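PDB 3VRC: cytochrome c' from Thermochromatium tepidum, which binds heme c covalently and probably carries electrons in this thermophilic purple photosynthetic bacterium. Local coordinates for residues B[24-27]-B[28-32]; B[47-51]-B[52-56]; B[75-78]-B[79-83]; B[102-106]-B[107-111]. All coordinates share one frame; numbering follows the deposited sequence.

Contact 1: B[24-27]-B[28-32]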
ATOM      1  N   GLY B  24       7.554  -9.894   2.107  1.00  9.44           N
ATOM      2  CA  GLY B  24       7.984 -11.148   1.557  1.00 10.39           C
ATOM      3  C   GLY B  24       9.074 -10.974   0.542  1.00  9.69           C
ATOM      4  O   GLY B  24       9.992 -11.817   0.454  1.00 10.52           O
ATOM      5  N   LYS B  25       9.046  -9.894  -0.251  1.00  9.56           N
ATOM      6  CA  LYS B  25      10.140  -9.672  -1.198  1.00  9.42           C
ATOM      7  C   LYS B  25      11.423  -9.388  -0.446  1.00  9.63           C
ATOM      8  O   LYS B  25      12.500  -9.836  -0.905  1.00 10.33           O
ATOM      9  CB  LYS B  25       9.795  -8.466  -2.133  1.00  9.81           C
ATOM     10  CG  LYS B  25       8.651  -8.762  -3.087  1.00 10.81           C
ATOM     11  CD  LYS B  25       8.326  -7.777  -4.175  1.00 14.80           C
ATOM     12  CE  LYS B  25       7.498  -6.709  -3.653  1.00 13.50           C
ATOM     13  NZ  LYS B  25       7.326  -5.586  -4.607  1.00 12.28           N
ATOM     14  N   ILE B  26      11.371  -8.605   0.618  1.00  9.88           N
ATOM     15  CA  ILE B  26      12.605  -8.337   1.375  1.00  9.94           C
ATOM     16  C   ILE B  26      13.184  -9.643   1.931  1.00 10.13           C
ATOM     17  O   ILE B  26      14.387  -9.895   1.799  1.00 10.79           O
ATOM     18  CB  ILE B  26      12.355  -7.296   2.451  1.00  9.75           C
ATOM     19  CG1 ILE B  26      11.875  -5.990   1.835  1.00  9.92           C
ATOM     20  CG2 ILE B  26      13.648  -7.090   3.280  1.00 11.06           C
ATOM     21  CD1 ILE B  26      11.414  -4.936   2.843  1.00 11.04           C
ATOM     22  N   LYS B  27      12.331 -10.493   2.512  1.00 10.60           N
ATOM     23  CA  LYS B  27      12.797 -11.767   3.053  1.00 11.12           C
ATOM     24  C   LYS B  27      13.477 -12.564   1.956  1.00 11.92           C
ATOM     25  O   LYS B  27      14.585 -13.138   2.146  1.00 13.09           O
ATOM     26  CB  LYS B  27      11.612 -12.528   3.613  1.00 12.01           C
ATOM     27  CG  LYS B  27      11.986 -13.863   4.223  1.00 15.71           C
ATOM     28  CD  LYS B  27      10.831 -14.479   5.000  1.00 22.45           C
ATOM     29  CE  LYS B  27      11.185 -15.722   5.811  1.00 27.55           C
ATOM     30  NZ  LYS B  27      11.233 -16.912   4.909  1.00 39.56           N
ATOM     31  N   ALA B  28      12.872 -12.598   0.769  1.00 11.40           N
ATOM     32  CA  ALA B  28      13.436 -13.373  -0.325  1.00 12.75           C
ATOM     33  C   ALA B  28      14.787 -12.901  -0.766  1.00 11.56           C
ATOM     34  O   ALA B  28      15.678 -13.686  -1.086  1.00 13.70           O
ATOM     35  CB  ALA B  28      12.480 -13.431  -1.517  1.00 14.54           C
ATOM     36  N   ASN B  29      14.966 -11.584  -0.800  1.00 10.58           N
ATOM     37  CA  ASN B  29      16.265 -10.985  -1.172  1.00 11.12           C
ATOM     38  C   ASN B  29      17.318 -11.268  -0.129  1.00 12.14           C
ATOM     39  O   ASN B  29      18.499 -11.424  -0.470  1.00 13.47           O
ATOM     40  CB  ASN B  29      16.096  -9.492  -1.368  1.00 10.64           C
ATOM     41  CG  ASN B  29      15.588  -9.161  -2.761  1.00 10.36           C
ATOM     42  OD1 ASN B  29      16.373  -9.075  -3.703  1.00 11.07           O
ATOM     43  ND2 ASN B  29      14.276  -8.993  -2.925  1.00 12.24           N
ATOM     44  N   LEU B  30      16.957 -11.232   1.157  1.00 11.21           N
ATOM     45  CA  LEU B  30      17.915 -11.577   2.189  1.00 11.77           C
ATOM     46  C   LEU B  30      18.328 -13.020   2.145  1.00 12.66           C
ATOM     47  O   LEU B  30      19.543 -13.304   2.412  1.00 15.42           O
ATOM     48  CB  LEU B  30      17.332 -11.199   3.566  1.00 12.70           C
ATOM     49  CG  LEU B  30      17.183  -9.723   3.849  1.00 12.22           C
ATOM     50  CD1 LEU B  30      16.343  -9.501   5.083  1.00 13.74           C
ATOM     51  CD2 LEU B  30      18.522  -8.962   3.897  1.00 14.71           C
ATOM     52  N   GLU B  31      17.415 -13.933   1.850  1.00 12.21           N
ATOM     53  CA  GLU B  31      17.682 -15.360   1.892  1.00 14.24           C
ATOM     54  C   GLU B  31      18.404 -15.837   0.661  1.00 15.03           C
ATOM     55  O   GLU B  31      19.018 -16.846   0.711  1.00 20.63           O
ATOM     56  CB  GLU B  31      16.367 -16.093   2.120  1.00 17.70           C
ATOM     57  CG  GLU B  31      15.901 -15.802   3.548  1.00 22.79           C
ATOM     58  CD  GLU B  31      14.610 -16.456   4.012  1.00 27.93           C
ATOM     59  OE1 GLU B  31      13.865 -16.988   3.157  1.00 35.34           O
ATOM     60  OE2 GLU B  31      14.362 -16.415   5.258  1.00 38.55           O
ATOM     61  N   GLY B  32      18.328 -15.148  -0.442  1.00 13.40           N
ATOM     62  CA  GLY B  32      18.926 -15.529  -1.696  1.00 14.60           C
ATOM     63  C   GLY B  32      19.830 -14.444  -2.216  1.00 14.01           C
ATOM     64  O   GLY B  32      20.564 -13.813  -1.485  1.00 15.54           O
TER
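A28 opens the last turn of helix 5-31 by giving its backbone N-H to G24 O. N29 holds the turn before it twice. Its backbone N bonds K25 O at 3.0 Å, and its side-chain ND2 reaches the same K25 O at 2.8 Å from the opposite face of that carbonyl's plane. CG of N29 stands beside its own backbone N (chi1 -84°), which turns the amide back down the helix; ND2 also donates to Q38 OE1 and OD1 accepts from N35 N. A leucine in its place, without the amide, is likely to leave N35 N and Q38 OE1 short of a partner and the link to the start of helix 36-50 weaker. L30 N bonds I26 O, and the two side chains run side by side, L30 CD1 4.0 Å from I26 CG2. At E31 the carboxylate meets the ammonium of K27 in an exposed i to i+4 salt bridge: NZ lies 3.2 Å from E31 OE1, on its syn side, and bonds OE2 only weakly. I26 and L30 pack on F114 of helix 107-128, whereas K25, I26 and N29 face Q38, A42 and V39 of helix 36-50.

Contact 2: B[47-51]-B[52-56]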
ATOM      1  N   ALA B  47       7.420   1.364   4.802  1.00  8.15           N
ATOM      2  CA  ALA B  47       7.523   2.619   5.495  1.00  8.56           C
ATOM      3  C   ALA B  47       6.330   3.515   5.232  1.00  8.85           C
ATOM      4  O   ALA B  47       5.768   4.148   6.166  1.00  9.68           O
ATOM      5  CB  ALA B  47       8.804   3.320   5.127  1.00 10.52           C
ATOM      6  N   ALA B  48       5.938   3.640   3.981  1.00  8.23           N
ATOM      7  CA  ALA B  48       4.852   4.558   3.640  1.00  8.63           C
ATOM      8  C   ALA B  48       3.527   4.064   4.277  1.00  7.95           C
ATOM      9  O   ALA B  48       2.792   4.878   4.877  1.00  8.81           O
ATOM     10  CB  ALA B  48       4.705   4.730   2.139  1.00  9.01           C
ATOM     11  N   ILE B  49       3.209   2.809   4.097  1.00  7.53           N
ATOM     12  CA  ILE B  49       1.935   2.310   4.633  1.00  7.96           C
ATOM     13  C   ILE B  49       1.923   2.357   6.156  1.00  7.92           C
ATOM     14  O   ILE B  49       0.919   2.768   6.762  1.00  8.60           O
ATOM     15  CB  ILE B  49       1.616   0.938   4.105  1.00  7.92           C
ATOM     16  CG1 ILE B  49       1.425   0.990   2.564  1.00  8.78           C
ATOM     17  CG2 ILE B  49       0.374   0.354   4.825  1.00  8.72           C
ATOM     18  CD1 ILE B  49       1.105  -0.334   1.935  1.00  9.69           C
ATOM     19  N   ALA B  50       3.050   2.038   6.801  1.00  8.57           N
ATOM     20  CA  ALA B  50       3.097   2.069   8.266  1.00  8.89           C
ATOM     21  C   ALA B  50       2.944   3.453   8.801  1.00  9.31           C
ATOM     22  O   ALA B  50       2.585   3.603   9.977  1.00 12.10           O
ATOM     23  CB  ALA B  50       4.395   1.442   8.738  1.00  9.50           C
ATOM     24  N   ASN B  51       3.227   4.517   8.024  1.00  8.95           N
ATOM     25  CA  ASN B  51       3.148   5.842   8.424  1.00  9.60           C
ATOM     26  C   ASN B  51       1.990   6.622   7.771  1.00  9.67           C
ATOM     27  O   ASN B  51       1.972   7.830   7.764  1.00 12.09           O
ATOM     28  CB  ASN B  51       4.485   6.570   8.203  1.00 11.60           C
ATOM     29  CG  ASN B  51       5.516   6.020   9.186  1.00 11.63           C
ATOM     30  OD1 ASN B  51       5.471   6.367  10.376  1.00 13.09           O
ATOM     31  ND2 ASN B  51       6.394   5.156   8.760  1.00 12.04           N
ATOM     32  N   SER B  52       0.964   5.911   7.313  1.00 10.12           N
ATOM     33  CA  SER B  52      -0.121   6.494   6.543  1.00 10.12           C
ATOM     34  C   SER B  52      -1.313   6.842   7.357  1.00 11.74           C
ATOM     35  O   SER B  52      -2.265   7.335   6.759  1.00 14.71           O
ATOM     36  CB  SER B  52      -0.526   5.521   5.395  1.00 11.02           C
ATOM     37  OG  SER B  52      -1.111   4.342   5.867  1.00 10.25           O
ATOM     38  N   GLY B  53      -1.297   6.608   8.673  1.00 11.46           N
ATOM     39  CA  GLY B  53      -2.431   7.028   9.490  1.00 13.15           C
ATOM     40  C   GLY B  53      -3.547   5.993   9.480  1.00 11.73           C
ATOM     41  O   GLY B  53      -4.751   6.372   9.524  1.00 13.73           O
ATOM     42  N   MET B  54      -3.236   4.705   9.499  1.00 11.83           N
ATOM     43  CA  MET B  54      -4.229   3.629   9.488  0.50 11.73           C
ATOM     44  C   MET B  54      -5.133   3.607  10.718  1.00 11.84           C
ATOM     45  O   MET B  54      -6.176   2.969  10.688  1.00 12.53           O
ATOM     46  CB  MET B  54      -3.532   2.302   9.314  0.50 12.00           C
ATOM     47  CG  MET B  54      -2.953   2.161   7.893  0.50 10.78           C
ATOM     48  SD  MET B  54      -2.088   0.625   7.633  0.50 11.63           S
ATOM     49  CE  MET B  54      -3.415  -0.551   7.897  0.50  9.85           C
ATOM     50  N   GLY B  55      -4.721   4.286  11.793  1.00 13.79           N
ATOM     51  CA  GLY B  55      -5.631   4.364  12.974  1.00 16.70           C
ATOM     52  C   GLY B  55      -6.997   4.993  12.617  1.00 17.05           C
ATOM     53  O   GLY B  55      -8.027   4.728  13.238  1.00 19.60           O
ATOM     54  N   ALA B  56      -7.051   5.795  11.579  1.00 14.59           N
ATOM     55  CA  ALA B  56      -8.287   6.399  11.095  1.00 17.78           C
ATOM     56  C   ALA B  56      -9.261   5.351  10.529  1.00 15.62           C
ATOM     57  O   ALA B  56     -10.424   5.668  10.290  1.00 16.55           O
ATOM     58  CB  ALA B  56      -8.003   7.459  10.049  1.00 19.70           C
TER
HETATM   59  O   HOH W   1      -0.517   3.518   9.341  1.00 18.39           O
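S52 has its OG tucked between its own backbone N and carbonyl carbon (chi1 67°), a torsion that swings the hydroxyl back onto the carbonyl of I49. M54, in one of its two modelled conformers, has CG beside its backbone N (chi1 -70°) and runs extended to SD, 3.7 Å from I49 CG2. S52 OG donates to I49 O at 2.7 Å, only 16° off the carbonyl plane. The backbone N of S52 bonds the same oxygen at 3.2 Å from well above that plane. A water adds a third donor, 3.0 Å from I49 O, and accepts from M54 N, tying the last turn of helix 36-50 to the start of the following 3-10 turn. Replacing this serine with alanine removes the hydroxyl, and I49 O, left with the poorly directed S52 N and the water, would probably hold the chain less firmly where it leaves the helix. N51 folds its amide back so that ND2 bonds A47 O at 2.9 Å. The same ND2 bonds G92 O of helix 81-103, M54 lies on R12 and Y16 of helix 5-31, two heme c-binding residues, and F18 of the second subunit packs on I49, S52 and M54.

Contact 3: B[75-78]-B[79-83]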
ATOM      1  N   PRO B  75     -11.923  -8.222  19.619  1.00 13.58           N
ATOM      2  CA  PRO B  75     -12.498  -7.240  20.564  1.00 15.39           C
ATOM      3  C   PRO B  75     -11.438  -6.540  21.452  1.00 13.78           C
ATOM      4  O   PRO B  75     -11.593  -5.361  21.775  1.00 14.71           O
ATOM      5  CB  PRO B  75     -13.506  -8.052  21.367  1.00 17.39           C
ATOM      6  CG  PRO B  75     -13.430  -9.458  20.896  1.00 21.03           C
ATOM      7  CD  PRO B  75     -12.534  -9.557  19.698  1.00 14.81           C
ATOM      8  N   GLU B  76     -10.391  -7.300  21.791  1.00 14.14           N
ATOM      9  CA  GLU B  76      -9.336  -6.709  22.623  1.00 14.03           C
ATOM     10  C   GLU B  76      -8.773  -5.444  21.982  1.00 13.11           C
ATOM     11  O   GLU B  76      -8.306  -4.537  22.686  1.00 15.39           O
ATOM     12  CB  GLU B  76      -8.211  -7.691  22.882  1.00 15.21           C
ATOM     13  CG  GLU B  76      -8.569  -8.788  23.891  1.00 16.90           C
ATOM     14  CD  GLU B  76      -9.149 -10.088  23.301  1.00 15.64           C
ATOM     15  OE1 GLU B  76      -9.795 -10.069  22.208  1.00 14.52           O
ATOM     16  OE2 GLU B  76      -8.964 -11.178  23.972  1.00 15.71           O
ATOM     17  N   LEU B  77      -8.710  -5.370  20.651  1.00 13.10           N
ATOM     18  CA  LEU B  77      -8.103  -4.226  19.993  1.00 13.19           C
ATOM     19  C   LEU B  77      -8.904  -2.940  20.394  1.00 13.31           C
ATOM     20  O   LEU B  77      -8.336  -1.923  20.806  1.00 14.28           O
ATOM     21  CB  LEU B  77      -8.184  -4.410  18.471  1.00 12.77           C
ATOM     22  CG  LEU B  77      -7.472  -3.349  17.638  1.00 13.58           C
ATOM     23  CD1 LEU B  77      -7.091  -3.891  16.307  1.00 15.25           C
ATOM     24  CD2 LEU B  77      -8.339  -2.141  17.437  1.00 14.79           C
ATOM     25  N   PHE B  78     -10.247  -3.021  20.302  1.00 13.89           N
ATOM     26  CA  PHE B  78     -11.090  -1.873  20.539  1.00 15.37           C
ATOM     27  C   PHE B  78     -11.162  -1.507  22.025  1.00 16.66           C
ATOM     28  O   PHE B  78     -11.483  -0.368  22.353  1.00 19.78           O
ATOM     29  CB  PHE B  78     -12.458  -2.124  19.966  1.00 15.89           C
ATOM     30  CG  PHE B  78     -12.374  -2.384  18.470  1.00 16.21           C
ATOM     31  CD1 PHE B  78     -12.354  -1.311  17.582  1.00 18.88           C
ATOM     32  CD2 PHE B  78     -12.240  -3.701  17.975  1.00 17.91           C
ATOM     33  CE1 PHE B  78     -12.208  -1.503  16.189  1.00 17.95           C
ATOM     34  CE2 PHE B  78     -12.080  -3.907  16.605  1.00 19.34           C
ATOM     35  CZ  PHE B  78     -12.109  -2.801  15.698  1.00 18.56           C
ATOM     36  N   GLN B  79     -10.771  -2.431  22.894  1.00 17.00           N
ATOM     37  CA  GLN B  79     -10.688  -2.208  24.341  1.00 18.66           C
ATOM     38  C   GLN B  79      -9.361  -1.566  24.751  1.00 17.59           C
ATOM     39  O   GLN B  79      -9.206  -1.216  25.923  1.00 22.01           O
ATOM     40  CB  GLN B  79     -10.844  -3.519  25.104  1.00 19.02           C
ATOM     41  CG  GLN B  79     -12.139  -4.283  24.918  1.00 23.39           C
ATOM     42  CD  GLN B  79     -11.948  -5.787  25.273  1.00 26.15           C
ATOM     43  OE1 GLN B  79     -11.051  -6.203  26.030  1.00 36.08           O
ATOM     44  NE2 GLN B  79     -12.742  -6.585  24.672  1.00 21.48           N
ATOM     45  N   ASN B  80      -8.415  -1.481  23.828  1.00 17.35           N
ATOM     46  CA  ASN B  80      -7.071  -1.046  24.163  1.00 18.24           C
ATOM     47  C   ASN B  80      -6.520  -0.151  23.052  1.00 18.60           C
ATOM     48  O   ASN B  80      -5.365  -0.317  22.620  1.00 18.17           O
ATOM     49  CB  ASN B  80      -6.121  -2.226  24.337  1.00 21.61           C
ATOM     50  CG  ASN B  80      -6.472  -3.070  25.520  1.00 22.69           C
ATOM     51  OD1 ASN B  80      -6.121  -2.737  26.674  1.00 28.09           O
ATOM     52  ND2 ASN B  80      -7.242  -4.125  25.277  1.00 20.10           N
ATOM     53  N   LEU B  81      -7.303   0.851  22.651  1.00 19.67           N
ATOM     54  CA  LEU B  81      -6.935   1.602  21.446  1.00 20.93           C
ATOM     55  C   LEU B  81      -5.628   2.348  21.638  1.00 20.42           C
ATOM     56  O   LEU B  81      -4.866   2.536  20.694  1.00 20.31           O
ATOM     57  CB  LEU B  81      -8.053   2.568  21.018  1.00 23.72           C
ATOM     58  CG  LEU B  81      -9.233   1.879  20.319  1.00 26.44           C
ATOM     59  CD1 LEU B  81     -10.419   2.846  20.241  1.00 29.09           C
ATOM     60  CD2 LEU B  81      -8.832   1.302  18.958  1.00 25.12           C
ATOM     61  N   GLU B  82      -5.348   2.808  22.858  1.00 20.80           N
ATOM     62  CA  GLU B  82      -4.089   3.485  23.112  1.00 26.15           C
ATOM     63  C   GLU B  82      -2.858   2.576  22.950  1.00 22.19           C
ATOM     64  O   GLU B  82      -1.833   2.998  22.381  1.00 21.29           O
ATOM     65  CB  GLU B  82      -4.122   4.188  24.450  1.00 31.93           C
ATOM     66  CG  GLU B  82      -4.700   5.593  24.283  1.00 48.83           C
ATOM     67  CD  GLU B  82      -5.439   6.158  25.499  1.00 62.62           C
ATOM     68  OE1 GLU B  82      -5.541   7.411  25.566  1.00 73.87           O
ATOM     69  OE2 GLU B  82      -5.942   5.390  26.366  1.00 62.92           O
ATOM     70  N   ASP B  83      -2.942   1.341  23.445  1.00 19.74           N
ATOM     71  CA  ASP B  83      -1.843   0.379  23.277  1.00 19.48           C
ATOM     72  C   ASP B  83      -1.707  -0.011  21.791  1.00 17.94           C
ATOM     73  O   ASP B  83      -0.573  -0.098  21.282  1.00 16.33           O
ATOM     74  CB  ASP B  83      -2.046  -0.905  24.105  1.00 21.76           C
ATOM     75  CG  ASP B  83      -0.843  -1.868  24.003  1.00 18.67           C
ATOM     76  OD1 ASP B  83       0.248  -1.383  24.389  1.00 26.80           O
ATOM     77  OD2 ASP B  83      -0.987  -3.068  23.605  1.00 19.90           O
TER
HETATM   78  O   HOH W   2      -9.872   1.514  23.909  1.00 28.92           O
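N80 and E76 make the straightest bond of this turn: ND2 of N80 gives its hydrogen to E76 O at 2.8 Å with an N-H...O angle of 167°. The donor sits in the carbonyl plane on a lone pair, and the oxygen in turn lies close to the plane of the N80 amide. CG of N80 stands beside its own backbone N (chi1 -66°), and that brings the amide back under the preceding turn. Among the backbone bonds, Q79 N reaches P75 O at 3.2 Å and, weakly, E76 O; N80 N approaches L77 O at 3.1 Å from above the plane of that carbonyl. A water closes the next step, donating to F78 O and accepting from L81 N, 2.9 Å from each.

The short, weakly bonded helix 75-78 thus hands over to helix 81-103, with N80 at the N-cap position of the second helix though its side chain makes no capping bond there. Here the loop that follows helix 36-50 returns to the four-helix bundle of the cytochrome c' family, beside the heme.

Among the apolar contacts, L77 CD2 meets L81 CD2 at 3.8 Å, the two leucines crossing at a slant. The same L77 methyl sits 3.9 Å above the plane of the F78 ring, over its centre. L77 touches heme c and belongs to its pocket, while F78 packs on T62, D63 and A73 of the loops. Out on the surface, the side chains of E76 and Q79 run alongside each other, carboxylate and amide 20° from parallel. L77 and N80 also touch Y128 of helix 107-128.

Contact 4: B[102-106]-B[107-111]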
ATOM      1  N   ALA B 102      17.556   0.173   3.699  1.00 11.37           N
ATOM      2  CA  ALA B 102      17.514  -0.274   2.321  1.00 11.22           C
ATOM      3  C   ALA B 102      18.141   0.758   1.400  1.00 11.60           C
ATOM      4  O   ALA B 102      18.803   0.395   0.407  1.00 12.53           O
ATOM      5  CB  ALA B 102      16.076  -0.524   1.893  1.00 11.42           C
ATOM      6  N   ALA B 103      18.006   2.044   1.697  1.00 11.44           N
ATOM      7  CA  ALA B 103      18.600   3.098   0.894  1.00 12.76           C
ATOM      8  C   ALA B 103      20.126   2.945   0.830  1.00 13.95           C
ATOM      9  O   ALA B 103      20.766   3.386  -0.127  1.00 15.69           O
ATOM     10  CB  ALA B 103      18.204   4.462   1.444  1.00 15.02           C
ATOM     11  N   THR B 104      20.745   2.363   1.863  1.00 13.45           N
ATOM     12  CA  THR B 104      22.221   2.224   1.885  1.00 14.59           C
ATOM     13  C   THR B 104      22.648   1.102   0.943  1.00 13.64           C
ATOM     14  O   THR B 104      23.842   1.020   0.620  1.00 14.85           O
ATOM     15  CB  THR B 104      22.724   1.846   3.294  1.00 13.40           C
ATOM     16  OG1 THR B 104      22.461   0.508   3.653  1.00 13.94           O
ATOM     17  CG2 THR B 104      22.312   2.774   4.401  1.00 16.18           C
ATOM     18  N   GLY B 105      21.733   0.231   0.557  1.00 13.27           N
ATOM     19  CA  GLY B 105      22.066  -0.861  -0.335  1.00 14.74           C
ATOM     20  C   GLY B 105      22.811  -2.041   0.301  1.00 12.93           C
ATOM     21  O   GLY B 105      23.260  -2.920  -0.424  1.00 13.56           O
ATOM     22  N   GLU B 106      22.900  -2.059   1.631  1.00 12.97           N
ATOM     23  CA  GLU B 106      23.695  -3.072   2.340  1.00 12.81           C
ATOM     24  C   GLU B 106      22.801  -4.099   3.013  1.00 11.85           C
ATOM     25  O   GLU B 106      22.000  -3.796   3.944  1.00 12.50           O
ATOM     26  CB  GLU B 106      24.605  -2.431   3.363  1.00 14.39           C
ATOM     27  CG  GLU B 106      25.545  -1.415   2.730  1.00 14.65           C
ATOM     28  CD  GLU B 106      26.564  -1.993   1.731  1.00 16.13           C
ATOM     29  OE1 GLU B 106      27.005  -3.152   1.915  1.00 17.05           O
ATOM     30  OE2 GLU B 106      26.894  -1.282   0.707  1.00 18.87           O
ATOM     31  N   ALA B 107      22.840  -5.343   2.533  1.00 12.27           N
ATOM     32  CA  ALA B 107      22.011  -6.402   3.017  1.00 12.21           C
ATOM     33  C   ALA B 107      22.029  -6.576   4.545  1.00 11.92           C
ATOM     34  O   ALA B 107      20.975  -6.808   5.136  1.00 12.66           O
ATOM     35  CB  ALA B 107      22.331  -7.740   2.312  1.00 13.81           C
ATOM     36  N   ASN B 108      23.193  -6.491   5.178  1.00 13.33           N
ATOM     37  CA  ASN B 108      23.316  -6.650   6.614  0.50 15.84           C
ATOM     38  C   ASN B 108      22.492  -5.648   7.402  1.00 13.15           C
ATOM     39  O   ASN B 108      21.863  -5.971   8.449  1.00 14.26           O
ATOM     40  CB  ASN B 108      24.805  -6.645   7.047  0.50 14.34           C
ATOM     41  CG  ASN B 108      25.621  -5.401   6.633  0.50 17.43           C
ATOM     42  OD1 ASN B 108      25.184  -4.516   5.882  0.50 17.10           O
ATOM     43  ND2 ASN B 108      26.862  -5.342   7.133  0.50 19.30           N
ATOM     44  N   ALA B 109      22.485  -4.396   6.963  1.00 13.50           N
ATOM     45  CA  ALA B 109      21.725  -3.375   7.645  1.00 13.55           C
ATOM     46  C   ALA B 109      20.237  -3.641   7.504  1.00 12.11           C
ATOM     47  O   ALA B 109      19.446  -3.466   8.421  1.00 13.51           O
ATOM     48  CB  ALA B 109      22.065  -2.006   7.071  1.00 15.91           C
ATOM     49  N   VAL B 110      19.841  -4.040   6.287  1.00 11.23           N
ATOM     50  CA  VAL B 110      18.469  -4.407   6.055  1.00 11.28           C
ATOM     51  C   VAL B 110      18.069  -5.603   6.877  1.00 10.91           C
ATOM     52  O   VAL B 110      16.954  -5.625   7.408  1.00 11.62           O
ATOM     53  CB  VAL B 110      18.232  -4.604   4.544  1.00 11.15           C
ATOM     54  CG1 VAL B 110      16.872  -5.274   4.268  1.00 11.28           C
ATOM     55  CG2 VAL B 110      18.328  -3.264   3.828  1.00 12.53           C
ATOM     56  N   LYS B 111      18.931  -6.598   7.018  1.00 11.27           N
ATOM     57  CA  LYS B 111      18.579  -7.767   7.785  1.00 11.97           C
ATOM     58  C   LYS B 111      18.162  -7.372   9.202  1.00 11.71           C
ATOM     59  O   LYS B 111      17.156  -7.867   9.741  1.00 12.40           O
ATOM     60  CB  LYS B 111      19.782  -8.714   7.802  1.00 14.05           C
ATOM     61  CG  LYS B 111      19.538 -10.047   8.494  1.00 15.80           C
ATOM     62  CD  LYS B 111      20.719 -11.022   8.346  1.00 18.27           C
ATOM     63  CE  LYS B 111      21.859 -10.558   9.249  1.00 22.40           C
ATOM     64  NZ  LYS B 111      22.989 -11.489   9.334  1.00 25.38           N
TER
HETATM   65  O   HOH W   3      24.230  -5.580  -0.076  1.00 13.43           O
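V110 presses one methyl into the backbone of A102: CG2 lies 3.4 Å from A102 CA and 4.0 Å from A102 CB. This is the tight, buried side of the turn between helices 81-103 and 107-128. The branch is put there by the first torsion (chi1 168°), which leaves CG2 beside the valine's own backbone N and facing the end of the earlier helix. V110 N also bonds E106 O at 3.2 Å, almost straight at 170°, the first full helical bond from the N-cap residue; A109 N makes a weaker one to the same oxygen.

The outer side is looser and more polar. T104 OG1 accepts from E106 N at 3.3 Å, an ST turn, and also bonds A101 O in the helix behind it. G105, at positive phi, lets the chain reverse, and a water bridges the turn, donating to G105 O and accepting from A107 N. The E106 side chain is exposed, while A109 CB packs on A101 of helix 81-103.

Inside the bundle, A102 and V110 both lean on V39 of helix 36-50, V110 also touches I26 and L30 of helix 5-31, and Y34 covers A107 and V110 from the loop between those two helices.

How the contacts relate
Contacts 1 and 4 share one end of the four-helix bundle: they touch, with I26 CG2 3.8 Å from V110 CG1. Each joins buried apolar packing to an exposed polar side, a charged pair in contact 1 and a hydrated turn in contact 4. Contact 2 lies nearest the centre of the chain, about 8 Å from it, and packs against the second subunit. Contact 3 is a surface contact across the centre from contacts 1 and 4, yet its L77 reaches the heme. Contacts 3 and 4 sit at the two ends of helix 81-103. Waters bridge the backbone in contacts 2, 3 and 4, where the chain leaves or enters a helix.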